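Local coordinates for geranyltranstransferase (Marinomonas sp. MED121, PDB 4F62), which probably catalyses head-to-tail condensation of isoprenyl diphosphates, as a putative farnesyl-diphosphate synthase of the polyprenyl transferase family, at residues Pro50-Ala55 with Thr284-Tyr289. Sequence-based numbering, arbitrary orientation.
Sequences PMLTYA and TDLANY
L286 drives its isobutyl end between M51, L52 and A55 in a buried helix-helix contact of apolar side-chain packing in the all-helical isoprenoid synthase fold, joining helix 48-60 to the last modelled helix, 281-291. The two segments run nearly antiparallel, at 160°, with axes 10.7 Å apart at closest approach; L52 and L286 bring their CA atoms to 7.4 Å. L286 CD1 meets the backbone of helix 48-60, 3.7 Å from the carbonyl O of M51, which already accepts the helical bond from A55 N. The same methyl touches A55 CB at 3.9 Å and also packs against CD2 of L52. The other branch, CD2, turns to M51 and lies 3.9 Å from its CE. The M51 chain runs beside L286 CD2, and its bend at chi3 (-68°) carries CE to within 4.0 Å of CE2 of Y289. The M51 and Y289 side chains cross at about a right angle, the methyl approaching the ring obliquely. The Y289 ring comes from one turn further along its helix. An alanine in place of L286 would probably open a gap between the helices, leaving the A55 methyl and the L52 CD2 without their partner here and M51 CE freer to turn. Around this core, L52 also packs on L283 and I290 of helix 281-291 and on Y210 of helix 201-226, while M51 touches S9 and T12 of helix 5-23. No hydrogen bond or salt bridge links the two segments, so their mutual hold, over 202 Å² of buried surface, rests on the fit of methyl groups and on the exclusion of water.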
ATOM      1  N   PRO A  50      17.040  -0.441   5.357  1.00 43.80           N
ATOM      2  CA  PRO A  50      17.505  -1.837   5.371  1.00 37.66           C
ATOM      3  C   PRO A  50      18.658  -2.115   6.353  1.00 38.82           C
ATOM      4  O   PRO A  50      18.584  -3.113   7.079  1.00 35.80           O
ATOM      5  CB  PRO A  50      17.952  -2.063   3.925  1.00 36.91           C
ATOM      6  CG  PRO A  50      16.939  -1.251   3.139  1.00 37.56           C
ATOM      7  CD  PRO A  50      16.753   0.024   3.985  1.00 38.14           C
ATOM      8  N   MET A  51      19.683  -1.270   6.395  1.00 38.09           N
ATOM      9  CA  MET A  51      20.788  -1.502   7.327  1.00 38.02           C
ATOM     10  C   MET A  51      20.320  -1.634   8.782  1.00 41.49           C
ATOM     11  O   MET A  51      20.741  -2.542   9.490  1.00 37.98           O
ATOM     12  CB  MET A  51      21.871  -0.419   7.190  1.00 37.59           C
ATOM     13  CG  MET A  51      22.582  -0.475   5.845  1.00 39.75           C
ATOM     14  SD  MET A  51      24.074   0.537   5.725  1.00 46.05           S
ATOM     15  CE  MET A  51      23.354   2.168   5.816  1.00 55.63           C
ATOM     16  N   LEU A  52      19.440  -0.736   9.221  1.00 36.23           N
ATOM     17  CA  LEU A  52      18.879  -0.815  10.568  1.00 34.92           C
ATOM     18  C   LEU A  52      18.111  -2.114  10.776  1.00 36.30           C
ATOM     19  O   LEU A  52      18.177  -2.714  11.845  1.00 38.68           O
ATOM     20  CB  LEU A  52      17.920   0.353  10.820  1.00 31.97           C
ATOM     21  CG  LEU A  52      18.563   1.726  11.019  1.00 39.95           C
ATOM     22  CD1 LEU A  52      17.470   2.792  11.008  1.00 38.95           C
ATOM     23  CD2 LEU A  52      19.362   1.771  12.327  1.00 36.09           C
ATOM     24  N   THR A  53      17.366  -2.539   9.759  1.00 32.05           N
ATOM     25  CA  THR A  53      16.567  -3.761   9.854  1.00 32.72           C
ATOM     26  C   THR A  53      17.455  -4.983  10.061  1.00 40.43           C
ATOM     27  O   THR A  53      17.218  -5.805  10.959  1.00 36.85           O
ATOM     28  CB  THR A  53      15.710  -3.956   8.594  1.00 37.25           C
ATOM     29  OG1 THR A  53      14.988  -2.744   8.335  1.00 35.64           O
ATOM     30  CG2 THR A  53      14.706  -5.115   8.775  1.00 34.32           C
ATOM     31  N   TYR A  54      18.492  -5.105   9.239  1.00 38.74           N
ATOM     32  CA  TYR A  54      19.381  -6.252   9.360  1.00 38.59           C
ATOM     33  C   TYR A  54      20.153  -6.193  10.672  1.00 37.30           C
ATOM     34  O   TYR A  54      20.426  -7.236  11.273  1.00 34.83           O
ATOM     35  CB  TYR A  54      20.363  -6.313   8.191  1.00 35.01           C
ATOM     36  CG  TYR A  54      19.736  -6.686   6.868  1.00 42.77           C
ATOM     37  CD1 TYR A  54      19.172  -7.947   6.672  1.00 41.40           C
ATOM     38  CD2 TYR A  54      19.730  -5.793   5.802  1.00 40.99           C
ATOM     39  CE1 TYR A  54      18.600  -8.300   5.448  1.00 41.38           C
ATOM     40  CE2 TYR A  54      19.164  -6.138   4.572  1.00 43.36           C
ATOM     41  CZ  TYR A  54      18.608  -7.388   4.399  1.00 40.66           C
ATOM     42  OH  TYR A  54      18.060  -7.724   3.181  1.00 39.76           O
ATOM     43  N   ALA A  55      20.522  -4.979  11.099  1.00 33.60           N
ATOM     44  CA  ALA A  55      21.312  -4.803  12.333  1.00 42.05           C
ATOM     45  C   ALA A  55      20.511  -5.223  13.560  1.00 42.11           C
ATOM     46  O   ALA A  55      21.043  -5.823  14.491  1.00 41.43           O
ATOM     47  CB  ALA A  55      21.780  -3.344  12.490  1.00 38.98           C
ATOM     48  N   THR A 284      25.392   0.541  16.876  1.00 46.46           N
ATOM     49  CA  THR A 284      26.175   1.631  17.429  1.00 42.80           C
ATOM     50  C   THR A 284      26.832   2.411  16.293  1.00 49.77           C
ATOM     51  O   THR A 284      26.749   3.647  16.242  1.00 46.13           O
ATOM     52  CB  THR A 284      27.236   1.102  18.396  1.00 50.95           C
ATOM     53  OG1 THR A 284      26.585   0.390  19.459  1.00 55.77           O
ATOM     54  CG2 THR A 284      28.060   2.254  18.968  1.00 55.01           C
ATOM     55  N   ASP A 285      27.474   1.689  15.375  1.00 45.64           N
ATOM     56  CA  ASP A 285      28.111   2.320  14.218  1.00 48.74           C
ATOM     57  C   ASP A 285      27.094   3.098  13.378  1.00 46.59           C
ATOM     58  O   ASP A 285      27.368   4.223  12.955  1.00 44.38           O
ATOM     59  CB  ASP A 285      28.819   1.282  13.346  1.00 54.16           C
ATOM     60  CG  ASP A 285      30.017   0.662  14.031  1.00 60.60           C
ATOM     61  OD1 ASP A 285      30.501   1.236  15.026  1.00 62.86           O
ATOM     62  OD2 ASP A 285      30.479  -0.396  13.560  1.00 58.64           O
ATOM     63  N   LEU A 286      25.929   2.497  13.144  1.00 43.30           N
ATOM     64  CA  LEU A 286      24.855   3.135  12.367  1.00 48.28           C
ATOM     65  C   LEU A 286      24.321   4.398  13.022  1.00 50.48           C
ATOM     66  O   LEU A 286      23.833   5.301  12.334  1.00 49.45           O
ATOM     67  CB  LEU A 286      23.677   2.177  12.131  1.00 46.80           C
ATOM     68  CG  LEU A 286      23.849   1.134  11.018  1.00 51.84           C
ATOM     69  CD1 LEU A 286      22.670   0.171  10.988  1.00 43.96           C
ATOM     70  CD2 LEU A 286      23.996   1.827   9.673  1.00 54.16           C
ATOM     71  N   ALA A 287      24.387   4.456  14.347  1.00 46.83           N
ATOM     72  CA  ALA A 287      23.925   5.644  15.057  1.00 53.80           C
ATOM     73  C   ALA A 287      24.780   6.834  14.616  1.00 56.99           C
ATOM     74  O   ALA A 287      24.254   7.871  14.189  1.00 52.48           O
ATOM     75  CB  ALA A 287      24.014   5.447  16.561  1.00 47.69           C
ATOM     76  N   ASN A 288      26.096   6.666  14.697  1.00 56.43           N
ATOM     77  CA  ASN A 288      27.026   7.732  14.323  1.00 61.72           C
ATOM     78  C   ASN A 288      26.907   8.130  12.847  1.00 59.65           C
ATOM     79  O   ASN A 288      26.886   9.316  12.518  1.00 53.52           O
ATOM     80  CB  ASN A 288      28.465   7.336  14.671  1.00 63.29           C
ATOM     81  CG  ASN A 288      28.561   6.607  16.008  1.00 71.33           C
ATOM     82  OD1 ASN A 288      27.606   6.598  16.793  1.00 71.46           O
ATOM     83  ND2 ASN A 288      29.712   5.979  16.269  1.00 71.79           N
ATOM     84  N   TYR A 289      26.816   7.136  11.966  1.00 52.89           N
ATOM     85  CA  TYR A 289      26.694   7.383  10.527  1.00 53.84           C
ATOM     86  C   TYR A 289      25.425   8.168  10.142  1.00 59.27           C
ATOM     87  O   TYR A 289      25.503   9.169   9.420  1.00 59.43           O
ATOM     88  CB  TYR A 289      26.732   6.058   9.767  1.00 54.94           C
ATOM     89  CG  TYR A 289      26.515   6.183   8.275  1.00 63.62           C
ATOM     90  CD1 TYR A 289      27.437   6.846   7.471  1.00 73.75           C
ATOM     91  CD2 TYR A 289      25.404   5.612   7.666  1.00 61.72           C
ATOM     92  CE1 TYR A 289      27.247   6.952   6.099  1.00 78.60           C
ATOM     93  CE2 TYR A 289      25.208   5.707   6.300  1.00 67.96           C
ATOM     94  CZ  TYR A 289      26.130   6.380   5.520  1.00 81.39           C
ATOM     95  OH  TYR A 289      25.931   6.476   4.160  1.00 87.02           O
TER